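Local coordinates for putative transcriptional regulator protein, LacI family (Rhizobium etli, PDB 3MIZ), which probably regulates transcription as a LacI-family repressor that binds cis-regulatory DNA, at residues D31-I36 and I47-T52; M97-P102 and Y254-E259; E61-F66 and V74-M79; T20-T25 and Y80-D85. One frame throughout, in Å; residues are numbered along the deposited sequence.

Contact 1: D31-I36 and I47-T52; sequences DIVRGI and ILIANT
Val-33 overlaps Ile-49 through a single pair of methyl groups: its CG1 and the CD1 that ends the Ile-49 side chain reach toward each other tip to tip, 3.7 Å apart. The Val-33 CG1 stands anti to the backbone N (chi1 -175°), which directs this branch at the strand. One helical turn further, Ile-36 offers its CG2 branch to CD1 of Ile-47 at 3.8 Å, and these two side chains cross at about a right angle. Ile-98 packs against Ile-36 from outside the two segments. All four side chains that meet across the contact are buried and apolar, and the overlap between the segments is modest. Beyond Ile-49 lies Ile-49 of the second subunit, which puts this layer beside the dimer interface. Helix 30-42 thus rests on strand 46-51 after following strand 15-20, the right-handed beta-alpha-beta crossover typical of the Rossmann-like N-terminal subdomain in LacI-family regulators and periplasmic binding proteins.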
loop_
_atom_site.group_PDB
_atom_site.type_symbol
_atom_site.label_atom_id
_atom_site.label_comp_id
_atom_site.label_asym_id
_atom_site.label_seq_id
_atom_site.Cartn_x
_atom_site.Cartn_y
_atom_site.Cartn_z
ATOM N N ASP A 31 1.338 -8.604 -1.309
ATOM C CA ASP A 31 0.558 -9.826 -1.475
ATOM C C ASP A 31 1.455 -11.019 -1.795
ATOM O O ASP A 31 1.106 -12.162 -1.504
ATOM C CB ASP A 31 -0.495 -9.650 -2.571
ATOM C CG ASP A 31 -1.905 -9.673 -2.021
ATOM O OD1 ASP A 31 -2.152 -9.017 -0.985
ATOM O OD2 ASP A 31 -2.767 -10.344 -2.626
ATOM N N ILE A 32 2.612 -10.767 -2.405
ATOM C CA ILE A 32 3.515 -11.876 -2.696
ATOM C C ILE A 32 3.979 -12.390 -1.345
ATOM O O ILE A 32 4.010 -13.595 -1.094
ATOM C CB ILE A 32 4.748 -11.432 -3.504
ATOM C CG1 ILE A 32 4.322 -10.996 -4.904
ATOM C CG2 ILE A 32 5.745 -12.606 -3.613
ATOM C CD1 ILE A 32 5.456 -10.379 -5.716
ATOM N N VAL A 33 4.340 -11.460 -0.470
ATOM C CA VAL A 33 4.806 -11.822 0.859
ATOM C C VAL A 33 3.686 -12.550 1.588
ATOM O O VAL A 33 3.923 -13.549 2.263
ATOM C CB VAL A 33 5.237 -10.575 1.642
ATOM C CG1 VAL A 33 5.835 -10.974 2.980
ATOM C CG2 VAL A 33 6.247 -9.787 0.821
ATOM N N ARG A 34 2.463 -12.053 1.428
ATOM C CA ARG A 34 1.297 -12.670 2.046
ATOM C C ARG A 34 1.180 -14.122 1.586
ATOM O O ARG A 34 0.893 -15.015 2.382
ATOM C CB ARG A 34 0.032 -11.897 1.652
ATOM C CG ARG A 34 -1.265 -12.513 2.148
ATOM C CD ARG A 34 -2.465 -11.908 1.421
ATOM N NE ARG A 34 -3.632 -12.773 1.529
ATOM C CZ ARG A 34 -4.620 -12.816 0.644
ATOM N NH1 ARG A 34 -4.588 -12.034 -0.431
ATOM N NH2 ARG A 34 -5.638 -13.648 0.827
ATOM N N GLY A 35 1.403 -14.349 0.296
ATOM C CA GLY A 35 1.326 -15.694 -0.245
ATOM C C GLY A 35 2.453 -16.558 0.291
ATOM O O GLY A 35 2.241 -17.720 0.649
ATOM N N ILE A 36 3.658 -16.002 0.341
ATOM C CA ILE A 36 4.798 -16.747 0.873
ATOM C C ILE A 36 4.530 -17.103 2.336
ATOM O O ILE A 36 4.648 -18.259 2.740
ATOM C CB ILE A 36 6.105 -15.907 0.840
ATOM C CG1 ILE A 36 6.480 -15.535 -0.597
ATOM C CG2 ILE A 36 7.232 -16.685 1.500
ATOM C CD1 ILE A 36 6.817 -16.704 -1.461
ATOM N N ILE A 47 9.824 -17.041 8.055
ATOM C CA ILE A 47 10.252 -16.157 6.980
ATOM C C ILE A 47 10.924 -14.905 7.535
ATOM O O ILE A 47 10.389 -14.256 8.437
ATOM C CB ILE A 47 9.027 -15.723 6.117
ATOM C CG1 ILE A 47 8.327 -16.951 5.525
ATOM C CG2 ILE A 47 9.462 -14.769 5.009
ATOM C CD1 ILE A 47 9.186 -17.783 4.583
ATOM N N LEU A 48 12.106 -14.590 7.006
ATOM C CA LEU A 48 12.850 -13.398 7.392
ATOM C C LEU A 48 12.996 -12.564 6.129
ATOM O O LEU A 48 13.423 -13.073 5.089
ATOM C CB LEU A 48 14.236 -13.755 7.926
ATOM C CG LEU A 48 14.319 -14.233 9.377
ATOM C CD1 LEU A 48 15.770 -14.591 9.726
ATOM C CD2 LEU A 48 13.808 -13.125 10.295
ATOM N N ILE A 49 12.649 -11.286 6.224
ATOM C CA ILE A 49 12.720 -10.384 5.081
ATOM C C ILE A 49 13.845 -9.341 5.192
ATOM O O ILE A 49 14.064 -8.769 6.257
ATOM C CB ILE A 49 11.376 -9.630 4.921
ATOM C CG1 ILE A 49 10.219 -10.628 4.829
ATOM C CG2 ILE A 49 11.420 -8.744 3.688
ATOM C CD1 ILE A 49 8.843 -9.943 4.780
ATOM N N ALA A 50 14.549 -9.109 4.082
ATOM C CA ALA A 50 15.621 -8.113 4.016
ATOM C C ALA A 50 15.409 -7.299 2.736
ATOM O O ALA A 50 15.138 -7.865 1.685
ATOM C CB ALA A 50 16.987 -8.793 3.987
ATOM N N ASN A 51 15.543 -5.981 2.837
ATOM C CA ASN A 51 15.339 -5.080 1.700
ATOM C C ASN A 51 16.665 -4.459 1.256
ATOM O O ASN A 51 17.419 -3.960 2.084
ATOM C CB ASN A 51 14.354 -3.974 2.100
ATOM C CG ASN A 51 13.737 -3.263 0.898
ATOM O OD1 ASN A 51 13.171 -3.899 0.008
ATOM N ND2 ASN A 51 13.830 -1.936 0.879
ATOM N N THR A 52 16.930 -4.485 -0.047
ATOM C CA THR A 52 18.166 -3.940 -0.610
ATOM C C THR A 52 18.046 -2.448 -0.931
ATOM O O THR A 52 19.052 -1.736 -1.012
ATOM C CB THR A 52 18.540 -4.643 -1.933
ATOM O OG1 THR A 52 17.600 -4.258 -2.943
ATOM C CG2 THR A 52 18.522 -6.152 -1.780
#

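Contact 2: M97-P102 and Y254-E259; sequences MINCRP and YDLGRE
Ile-98 lays its CG2 methyl on CB of Leu-256, 3.8 Å away, as the two side chains slide past each other in opposite directions. The same CG2 sits 3.9 Å from the backbone O of Leu-256, and the CD1 of Ile-98 is 4.1 Å from that oxygen, so both branches of the isoleucine border this carbonyl of the helix. A chi1 of -56° sets CG1 of Ile-98 beside the backbone N and turns CG2 to the far side from it, against the leucine CB. Farther along the leucine, CD1 meets the side chain of Asn-99 only loosely. The contact brings helix 253-268, from late in the chain, against the chain just after edge strand 95-97 of the parallel sheet of the N-terminal subdomain, as in the periplasmic-binding-protein fold, where the chain crosses between its two lobes more than once. Ile-98 is held by a backbone hydrogen bond with Tyr-76 and packs on Leu-75 and on Ile-32 of helix 30-42. On the leucine side, Ile-111 and Pro-113 of strand 110-113 press against Leu-256. Farther out, Tyr-254 is tied to helix 30-42 by a hydrogen bond between its OH and Asp-38.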
loop_
_atom_site.group_PDB
_atom_site.type_symbol
_atom_site.label_atom_id
_atom_site.label_comp_id
_atom_site.label_asym_id
_atom_site.label_seq_id
_atom_site.Cartn_x
_atom_site.Cartn_y
_atom_site.Cartn_z
HETATM N N MSE A 97 13.330 -16.963 -7.997
HETATM C CA MSE A 97 12.989 -15.562 -8.237
HETATM C C MSE A 97 11.485 -15.411 -8.458
HETATM O O MSE A 97 10.874 -16.220 -9.149
HETATM C CB MSE A 97 13.761 -15.042 -9.460
HETATM C CG MSE A 97 15.272 -15.011 -9.237
HETATM SE SE MSE A 97 16.270 -14.515 -10.831
HETATM C CE MSE A 97 15.803 -12.653 -10.880
ATOM N N ILE A 98 10.894 -14.383 -7.853
ATOM C CA ILE A 98 9.459 -14.140 -7.994
ATOM C C ILE A 98 9.185 -12.704 -8.436
ATOM O O ILE A 98 9.634 -11.748 -7.791
ATOM C CB ILE A 98 8.714 -14.391 -6.668
ATOM C CG1 ILE A 98 9.000 -15.820 -6.170
ATOM C CG2 ILE A 98 7.200 -14.207 -6.890
ATOM C CD1 ILE A 98 8.614 -16.060 -4.700
ATOM N N ASN A 99 8.445 -12.578 -9.533
ATOM C CA ASN A 99 8.054 -11.294 -10.132
ATOM C C ASN A 99 9.206 -10.691 -10.926
ATOM O O ASN A 99 9.204 -9.500 -11.255
ATOM C CB ASN A 99 7.607 -10.298 -9.055
ATOM C CG ASN A 99 6.676 -9.230 -9.605
ATOM O OD1 ASN A 99 6.545 -8.145 -9.039
ATOM N ND2 ASN A 99 6.018 -9.541 -10.709
ATOM N N CYS A 100 10.192 -11.524 -11.229
ATOM C CA CYS A 100 11.352 -11.089 -11.970
ATOM C C CYS A 100 11.991 -12.280 -12.670
ATOM O O CYS A 100 11.678 -13.437 -12.377
ATOM C CB CYS A 100 12.359 -10.413 -11.026
ATOM S SG CYS A 100 12.848 -11.409 -9.574
ATOM N N ARG A 101 12.879 -11.979 -13.609
ATOM C CA ARG A 101 13.574 -12.995 -14.380
ATOM C C ARG A 101 15.056 -12.627 -14.437
ATOM O O ARG A 101 15.410 -11.447 -14.505
ATOM C CB ARG A 101 12.984 -13.039 -15.793
ATOM C CG ARG A 101 13.949 -13.404 -16.902
ATOM C CD ARG A 101 13.309 -13.137 -18.253
ATOM N NE ARG A 101 12.431 -11.969 -18.176
ATOM C CZ ARG A 101 11.721 -11.476 -19.187
ATOM N NH1 ARG A 101 11.771 -12.035 -20.392
ATOM N NH2 ARG A 101 10.935 -10.430 -18.980
ATOM N N PRO A 102 15.938 -13.633 -14.421
ATOM C CA PRO A 102 17.372 -13.343 -14.477
ATOM C C PRO A 102 17.779 -12.805 -15.840
ATOM O O PRO A 102 17.152 -13.127 -16.851
ATOM C CB PRO A 102 18.009 -14.699 -14.188
ATOM C CG PRO A 102 17.027 -15.659 -14.812
ATOM C CD PRO A 102 15.690 -15.087 -14.370
ATOM N N TYR A 254 -0.558 -13.098 -4.819
ATOM C CA TYR A 254 -0.730 -14.075 -3.758
ATOM C C TYR A 254 -0.296 -15.465 -4.236
ATOM O O TYR A 254 0.463 -16.157 -3.550
ATOM C CB TYR A 254 -2.194 -14.101 -3.300
ATOM C CG TYR A 254 -2.454 -15.058 -2.160
ATOM C CD1 TYR A 254 -2.000 -14.780 -0.870
ATOM C CD2 TYR A 254 -3.118 -16.261 -2.380
ATOM C CE1 TYR A 254 -2.196 -15.685 0.172
ATOM C CE2 TYR A 254 -3.323 -17.170 -1.348
ATOM C CZ TYR A 254 -2.858 -16.879 -0.075
ATOM O OH TYR A 254 -3.040 -17.795 0.942
ATOM N N ASP A 255 -0.766 -15.863 -5.416
ATOM C CA ASP A 255 -0.422 -17.168 -5.976
ATOM C C ASP A 255 1.056 -17.262 -6.344
ATOM O O ASP A 255 1.658 -18.327 -6.220
ATOM C CB ASP A 255 -1.273 -17.477 -7.211
ATOM C CG ASP A 255 -2.740 -17.683 -6.875
ATOM O OD1 ASP A 255 -3.037 -18.274 -5.812
ATOM O OD2 ASP A 255 -3.593 -17.265 -7.683
ATOM N N LEU A 256 1.634 -16.160 -6.817
ATOM C CA LEU A 256 3.058 -16.158 -7.160
ATOM C C LEU A 256 3.874 -16.471 -5.916
ATOM O O LEU A 256 4.856 -17.212 -5.977
ATOM C CB LEU A 256 3.500 -14.800 -7.716
ATOM C CG LEU A 256 3.146 -14.495 -9.173
ATOM C CD1 LEU A 256 3.499 -13.050 -9.505
ATOM C CD2 LEU A 256 3.896 -15.451 -10.091
ATOM N N GLY A 257 3.468 -15.888 -4.792
ATOM C CA GLY A 257 4.161 -16.118 -3.538
ATOM C C GLY A 257 4.016 -17.559 -3.074
ATOM O O GLY A 257 5.002 -18.208 -2.729
ATOM N N ARG A 258 2.789 -18.073 -3.069
ATOM C CA ARG A 258 2.572 -19.453 -2.649
ATOM C C ARG A 258 3.293 -20.432 -3.570
ATOM O O ARG A 258 3.963 -21.360 -3.098
ATOM C CB ARG A 258 1.076 -19.778 -2.631
ATOM C CG ARG A 258 0.270 -18.979 -1.624
ATOM C CD ARG A 258 -1.162 -19.500 -1.587
ATOM N NE ARG A 258 -1.196 -20.928 -1.289
ATOM C CZ ARG A 258 -0.834 -21.449 -0.121
ATOM N NH1 ARG A 258 -0.420 -20.658 0.858
ATOM N NH2 ARG A 258 -0.870 -22.760 0.063
ATOM N N GLU A 259 3.162 -20.235 -4.879
ATOM C CA GLU A 259 3.819 -21.129 -5.836
ATOM C C GLU A 259 5.338 -21.042 -5.722
ATOM O O GLU A 259 6.028 -22.062 -5.733
ATOM C CB GLU A 259 3.391 -20.802 -7.271
ATOM C CG GLU A 259 1.990 -21.283 -7.643
ATOM C CD GLU A 259 1.852 -22.792 -7.556
ATOM O OE1 GLU A 259 2.696 -23.509 -8.138
ATOM O OE2 GLU A 259 0.895 -23.261 -6.909
#

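Contact 3: E61-F66 and V74-M79; sequences EIWKMF and VLYVTM
Val-74 wedges its two methyls against the six-membered half of the Trp-63 indole, the main bump of this helix-on-sheet packing in the Rossmann-like N-terminal subdomain. Helix 56-68 runs nearly antiparallel to strand 73-78, the segment axes 11.7 Å apart at 159°, and large aromatic side chains span that gap. CG2 of Val-74 lies 3.8 Å from Trp-63 CZ3, and CG1 lies 3.8 Å from Trp-63 CH2, so each prong of the valine fork meets one of two neighbouring carbons of the six-membered ring. CG2 of Val-74 also meets CD2 of Phe-66 at 4.1 Å. This methyl therefore fills the hollow between the two helix aromatics, with Phe-66 and Val-74 crossing at about a right angle. The Trp-63 CG lies anti to its carbonyl carbon (chi1 -78°), which swings the indole toward the strand, where it also abuts Tyr-76. An alanine here would remove the whole indole and would probably open a gap beside Val-74 and Tyr-76, and leave Glu-59 without the NE1 hydrogen bond it accepts. Ile-19 of the inner strand 15-20 and Thr-95 of strand 95-97 also pack on the tryptophan, while Leu-48 of the second subunit packs on Phe-66. Next to the valine, the Trp-63 and Tyr-76 side chains cross at about a right angle, indole CZ2 lying 3.9 Å from tyrosine CD1.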
loop_
_atom_site.group_PDB
_atom_site.type_symbol
_atom_site.label_atom_id
_atom_site.label_comp_id
_atom_site.label_asym_id
_atom_site.label_seq_id
_atom_site.Cartn_x
_atom_site.Cartn_y
_atom_site.Cartn_z
ATOM N N GLU A 61 25.955 -7.773 0.782
ATOM C CA GLU A 61 26.046 -7.914 2.229
ATOM C C GLU A 61 24.873 -8.728 2.784
ATOM O O GLU A 61 25.032 -9.489 3.744
ATOM C CB GLU A 61 26.083 -6.516 2.861
ATOM C CG GLU A 61 25.812 -6.458 4.352
ATOM C CD GLU A 61 25.949 -5.045 4.900
ATOM O OE1 GLU A 61 25.386 -4.111 4.287
ATOM O OE2 GLU A 61 26.614 -4.865 5.945
ATOM N N ILE A 62 23.698 -8.574 2.183
ATOM C CA ILE A 62 22.525 -9.313 2.647
ATOM C C ILE A 62 22.649 -10.804 2.374
ATOM O O ILE A 62 22.253 -11.619 3.202
ATOM C CB ILE A 62 21.232 -8.775 2.008
ATOM C CG1 ILE A 62 20.923 -7.391 2.588
ATOM C CG2 ILE A 62 20.072 -9.747 2.262
ATOM C CD1 ILE A 62 19.752 -6.687 1.945
ATOM N N TRP A 63 23.195 -11.166 1.217
ATOM C CA TRP A 63 23.373 -12.576 0.893
ATOM C C TRP A 63 24.353 -13.191 1.890
ATOM O O TRP A 63 24.168 -14.320 2.358
ATOM C CB TRP A 63 23.926 -12.745 -0.521
ATOM C CG TRP A 63 22.900 -12.583 -1.599
ATOM C CD1 TRP A 63 22.644 -11.459 -2.335
ATOM C CD2 TRP A 63 21.999 -13.589 -2.071
ATOM N NE1 TRP A 63 21.635 -11.711 -3.245
ATOM C CE2 TRP A 63 21.226 -13.012 -3.104
ATOM C CE3 TRP A 63 21.772 -14.929 -1.722
ATOM C CZ2 TRP A 63 20.242 -13.727 -3.793
ATOM C CZ3 TRP A 63 20.790 -15.642 -2.410
ATOM C CH2 TRP A 63 20.039 -15.037 -3.435
ATOM N N LYS A 64 25.400 -12.430 2.198
ATOM C CA LYS A 64 26.425 -12.859 3.138
ATOM C C LYS A 64 25.757 -13.087 4.494
ATOM O O LYS A 64 26.012 -14.085 5.166
ATOM C CB LYS A 64 27.502 -11.775 3.246
ATOM C CG LYS A 64 28.892 -12.292 3.532
ATOM C CD LYS A 64 29.939 -11.206 3.305
ATOM C CE LYS A 64 29.950 -10.710 1.858
ATOM N NZ LYS A 64 30.263 -11.796 0.882
HETATM N N MSE A 65 24.896 -12.155 4.888
HETATM C CA MSE A 65 24.176 -12.269 6.153
HETATM C C MSE A 65 23.324 -13.533 6.193
HETATM O O MSE A 65 23.307 -14.246 7.199
HETATM C CB MSE A 65 23.276 -11.049 6.374
HETATM C CG MSE A 65 22.181 -11.270 7.421
HETATM SE SE MSE A 65 21.338 -9.622 7.957
HETATM C CE MSE A 65 22.761 -9.005 9.107
ATOM N N PHE A 66 22.607 -13.810 5.108
ATOM C CA PHE A 66 21.765 -14.999 5.076
ATOM C C PHE A 66 22.569 -16.288 5.177
ATOM O O PHE A 66 22.144 -17.236 5.837
ATOM C CB PHE A 66 20.882 -15.018 3.823
ATOM C CG PHE A 66 19.631 -14.187 3.954
ATOM C CD1 PHE A 66 19.015 -14.028 5.192
ATOM C CD2 PHE A 66 19.052 -13.587 2.842
ATOM C CE1 PHE A 66 17.839 -13.285 5.324
ATOM C CE2 PHE A 66 17.873 -12.842 2.966
ATOM C CZ PHE A 66 17.270 -12.691 4.204
ATOM N N VAL A 74 16.263 -18.871 -0.465
ATOM C CA VAL A 74 15.923 -17.465 -0.665
ATOM C C VAL A 74 14.873 -17.256 -1.747
ATOM O O VAL A 74 14.905 -17.893 -2.799
ATOM C CB VAL A 74 17.166 -16.625 -1.081
ATOM C CG1 VAL A 74 16.729 -15.234 -1.578
ATOM C CG2 VAL A 74 18.112 -16.475 0.080
ATOM N N LEU A 75 13.931 -16.367 -1.471
ATOM C CA LEU A 75 12.934 -16.009 -2.458
ATOM C C LEU A 75 13.328 -14.585 -2.823
ATOM O O LEU A 75 13.240 -13.672 -2.007
ATOM C CB LEU A 75 11.532 -16.068 -1.855
ATOM C CG LEU A 75 11.128 -17.510 -1.539
ATOM C CD1 LEU A 75 9.895 -17.533 -0.661
ATOM C CD2 LEU A 75 10.890 -18.258 -2.852
ATOM N N TYR A 76 13.826 -14.423 -4.041
ATOM C CA TYR A 76 14.261 -13.130 -4.549
ATOM C C TYR A 76 13.021 -12.493 -5.152
ATOM O O TYR A 76 12.575 -12.897 -6.225
ATOM C CB TYR A 76 15.306 -13.345 -5.634
ATOM C CG TYR A 76 16.118 -12.128 -5.927
ATOM C CD1 TYR A 76 17.189 -11.781 -5.104
ATOM C CD2 TYR A 76 15.842 -11.329 -7.038
ATOM C CE1 TYR A 76 17.972 -10.682 -5.375
ATOM C CE2 TYR A 76 16.625 -10.219 -7.320
ATOM C CZ TYR A 76 17.694 -9.905 -6.480
ATOM O OH TYR A 76 18.497 -8.820 -6.747
ATOM N N VAL A 77 12.480 -11.491 -4.470
ATOM C CA VAL A 77 11.252 -10.846 -4.912
ATOM C C VAL A 77 11.407 -9.366 -5.240
ATOM O O VAL A 77 11.920 -8.581 -4.440
ATOM C CB VAL A 77 10.162 -10.990 -3.816
ATOM C CG1 VAL A 77 8.835 -10.415 -4.300
ATOM C CG2 VAL A 77 10.023 -12.446 -3.417
ATOM N N THR A 78 10.961 -8.981 -6.426
ATOM C CA THR A 78 11.031 -7.577 -6.810
ATOM C C THR A 78 9.632 -6.976 -6.681
ATOM O O THR A 78 8.630 -7.667 -6.900
ATOM C CB THR A 78 11.557 -7.420 -8.253
ATOM O OG1 THR A 78 10.792 -8.237 -9.148
ATOM C CG2 THR A 78 13.025 -7.852 -8.321
HETATM N N MSE A 79 9.559 -5.701 -6.310
HETATM C CA MSE A 79 8.267 -5.033 -6.155
HETATM C C MSE A 79 7.528 -4.929 -7.488
HETATM O O MSE A 79 6.301 -5.042 -7.541
HETATM C CB MSE A 79 8.465 -3.648 -5.540
HETATM C CG MSE A 79 8.822 -3.696 -4.069
HETATM SE SE MSE A 79 7.424 -4.574 -3.038
HETATM C CE MSE A 79 8.197 -6.354 -2.843
#

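Contact 4: T20-T25 and Y80-D85; sequences TDYVST and YRRIVD
Tyr-80 crosses Tyr-22 obliquely where the loop after the first strand of the Rossmann-like N-terminal subdomain meets the chain leaving strand 73-78, at the C-terminal ends of the parallel strands. In the periplasmic-binding-protein fold these ends face the cleft between lobes, where ligands commonly bind. The two ring planes are nearly parallel, at 6°, but slid so far apart that the rings barely overlap; the Tyr-80 OH comes 3.4 Å from CE2 of Tyr-22. A water sits over the centre of the Tyr-80 ring, accepting from Tyr-80 N at 2.9 Å and donating to Asp-21 OD2 at 2.7 Å. Next, Arg-81 binds Glu-112 and Asp-115 through salt bridges. Arg-82 bends at chi3 (55°) to bring NH1 to Asp-21, and Val-84 CG1 lies over one face of the guanidinium, toward its rim. A leucine in place of Asp-21 would probably leave Arg-82 without this counter-charge and the water without this acceptor, and would also lose the OD1 bonds from Tyr-22 N and Met-79 N. The carboxylate and guanidinium are nearly coplanar, 14° apart, and Arg-82 NH1 gives its hydrogen bond to the anti lone pair of Asp-21 OD2 at 2.8 Å.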
loop_
_atom_site.group_PDB
_atom_site.type_symbol
_atom_site.label_atom_id
_atom_site.label_comp_id
_atom_site.label_asym_id
_atom_site.label_seq_id
_atom_site.Cartn_x
_atom_site.Cartn_y
_atom_site.Cartn_z
ATOM N N THR A 20 14.090 -8.592 -0.959
ATOM C CA THR A 20 13.286 -7.738 -1.808
ATOM C C THR A 20 14.009 -6.430 -2.069
ATOM O O THR A 20 14.946 -6.089 -1.359
ATOM C CB THR A 20 11.945 -7.424 -1.172
ATOM O OG1 THR A 20 11.163 -6.668 -2.100
ATOM C CG2 THR A 20 12.134 -6.620 0.117
ATOM N N ASP A 21 13.565 -5.692 -3.081
ATOM C CA ASP A 21 14.208 -4.427 -3.401
ATOM C C ASP A 21 13.565 -3.156 -2.846
ATOM O O ASP A 21 14.138 -2.505 -1.973
ATOM C CB ASP A 21 14.401 -4.282 -4.926
ATOM C CG ASP A 21 13.130 -4.566 -5.732
ATOM O OD1 ASP A 21 12.037 -4.711 -5.143
ATOM O OD2 ASP A 21 13.235 -4.635 -6.978
ATOM N N TYR A 22 12.370 -2.812 -3.315
ATOM C CA TYR A 22 11.746 -1.558 -2.891
ATOM C C TYR A 22 10.487 -1.647 -2.046
ATOM O O TYR A 22 9.580 -0.827 -2.201
ATOM C CB TYR A 22 11.455 -0.713 -4.129
ATOM C CG TYR A 22 12.652 -0.557 -5.033
ATOM C CD1 TYR A 22 13.720 0.267 -4.674
ATOM C CD2 TYR A 22 12.733 -1.254 -6.234
ATOM C CE1 TYR A 22 14.840 0.391 -5.490
ATOM C CE2 TYR A 22 13.849 -1.138 -7.058
ATOM C CZ TYR A 22 14.900 -0.312 -6.677
ATOM O OH TYR A 22 16.010 -0.209 -7.483
ATOM N N VAL A 23 10.439 -2.611 -1.137
ATOM C CA VAL A 23 9.263 -2.795 -0.294
ATOM C C VAL A 23 8.959 -1.605 0.626
ATOM O O VAL A 23 7.793 -1.348 0.940
ATOM C CB VAL A 23 9.400 -4.086 0.568
ATOM C CG1 VAL A 23 10.391 -3.868 1.693
ATOM C CG2 VAL A 23 8.048 -4.505 1.103
ATOM N N SER A 24 9.990 -0.869 1.044
ATOM C CA SER A 24 9.774 0.265 1.940
ATOM C C SER A 24 9.183 1.473 1.220
ATOM O O SER A 24 8.739 2.424 1.857
ATOM C CB SER A 24 11.082 0.670 2.623
ATOM O OG SER A 24 11.985 1.262 1.702
ATOM N N THR A 25 9.186 1.431 -0.109
ATOM C CA THR A 25 8.643 2.525 -0.905
ATOM C C THR A 25 7.600 2.031 -1.912
ATOM O O THR A 25 6.991 2.829 -2.626
ATOM C CB THR A 25 9.759 3.267 -1.663
ATOM O OG1 THR A 25 9.182 4.307 -2.463
ATOM C CG2 THR A 25 10.531 2.304 -2.557
ATOM N N TYR A 80 8.267 -4.684 -8.565
ATOM C CA TYR A 80 7.652 -4.639 -9.885
ATOM C C TYR A 80 8.452 -5.568 -10.774
ATOM O O TYR A 80 9.582 -5.940 -10.450
ATOM C CB TYR A 80 7.611 -3.216 -10.474
ATOM C CG TYR A 80 8.879 -2.416 -10.331
ATOM C CD1 TYR A 80 9.034 -1.506 -9.284
ATOM C CD2 TYR A 80 9.922 -2.553 -11.249
ATOM C CE1 TYR A 80 10.195 -0.745 -9.155
ATOM C CE2 TYR A 80 11.085 -1.802 -11.125
ATOM C CZ TYR A 80 11.213 -0.900 -10.081
ATOM O OH TYR A 80 12.350 -0.137 -9.978
ATOM N N ARG A 81 7.868 -5.954 -11.897
ATOM C CA ARG A 81 8.535 -6.880 -12.786
ATOM C C ARG A 81 9.866 -6.351 -13.309
ATOM O O ARG A 81 9.942 -5.255 -13.855
ATOM C CB ARG A 81 7.603 -7.232 -13.932
ATOM C CG ARG A 81 7.926 -8.547 -14.576
ATOM C CD ARG A 81 6.843 -8.917 -15.557
ATOM N NE ARG A 81 7.252 -10.028 -16.398
ATOM C CZ ARG A 81 6.521 -10.502 -17.396
ATOM N NH1 ARG A 81 5.342 -9.950 -17.667
ATOM N NH2 ARG A 81 6.969 -11.514 -18.119
ATOM N N ARG A 82 10.918 -7.144 -13.130
ATOM C CA ARG A 82 12.254 -6.746 -13.556
ATOM C C ARG A 82 13.021 -7.922 -14.152
ATOM O O ARG A 82 12.677 -9.086 -13.930
ATOM C CB ARG A 82 13.067 -6.231 -12.358
ATOM C CG ARG A 82 12.544 -4.984 -11.660
ATOM C CD ARG A 82 13.385 -4.688 -10.421
ATOM N NE ARG A 82 14.804 -4.590 -10.756
ATOM C CZ ARG A 82 15.796 -4.668 -9.873
ATOM N NH1 ARG A 82 15.537 -4.847 -8.582
ATOM N NH2 ARG A 82 17.057 -4.584 -10.286
ATOM N N ILE A 83 14.054 -7.601 -14.919
ATOM C CA ILE A 83 14.952 -8.599 -15.483
ATOM C C ILE A 83 16.259 -8.213 -14.792
ATOM O O ILE A 83 16.762 -7.099 -14.988
ATOM C CB ILE A 83 15.121 -8.452 -17.009
ATOM C CG1 ILE A 83 13.787 -8.699 -17.720
ATOM C CG2 ILE A 83 16.139 -9.468 -17.513
ATOM C CD1 ILE A 83 13.845 -8.419 -19.222
ATOM N N VAL A 84 16.790 -9.107 -13.965
ATOM C CA VAL A 84 18.009 -8.805 -13.231
ATOM C C VAL A 84 18.654 -10.035 -12.622
ATOM O O VAL A 84 17.968 -10.983 -12.221
ATOM C CB VAL A 84 17.723 -7.792 -12.097
ATOM C CG1 VAL A 84 16.623 -8.324 -11.188
ATOM C CG2 VAL A 84 18.990 -7.530 -11.283
ATOM N N ASP A 85 19.983 -10.023 -12.586
ATOM C CA ASP A 85 20.745 -11.109 -11.986
ATOM C C ASP A 85 20.991 -10.721 -10.537
ATOM O O ASP A 85 21.441 -9.610 -10.253
ATOM C CB ASP A 85 22.100 -11.277 -12.682
ATOM C CG ASP A 85 22.053 -12.261 -13.830
ATOM O OD1 ASP A 85 20.943 -12.628 -14.277
ATOM O OD2 ASP A 85 23.141 -12.666 -14.293
HETATM O O HOH W 1 10.999 -3.742 -8.251
#

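Overall arrangement
Contacts 1, 2 and 3 are buried and apolar, whereas contact 4 is partly buried and relies on charge, water and two tyrosines with slid, near-parallel rings. Contacts 1 and 3 rest helices on one parallel sheet, and both come near the second subunit. Ile-36 and Ile-32 of contact 1 pack on Leu-75 and Val-77 of contact 3. Contact 2 shares the side of helix 30-42, its Ile-98 lying beside both isoleucines, but draws in a helix from the far end of the sequence; no other subunit touches it. Contact 4 gathers at the strand ends: Thr-20 is hydrogen-bonded to the 47-52 backbone and, through OG1, to Val-77 O of contact 3, and strands 81-83 and 100-101 pair beside contact 2.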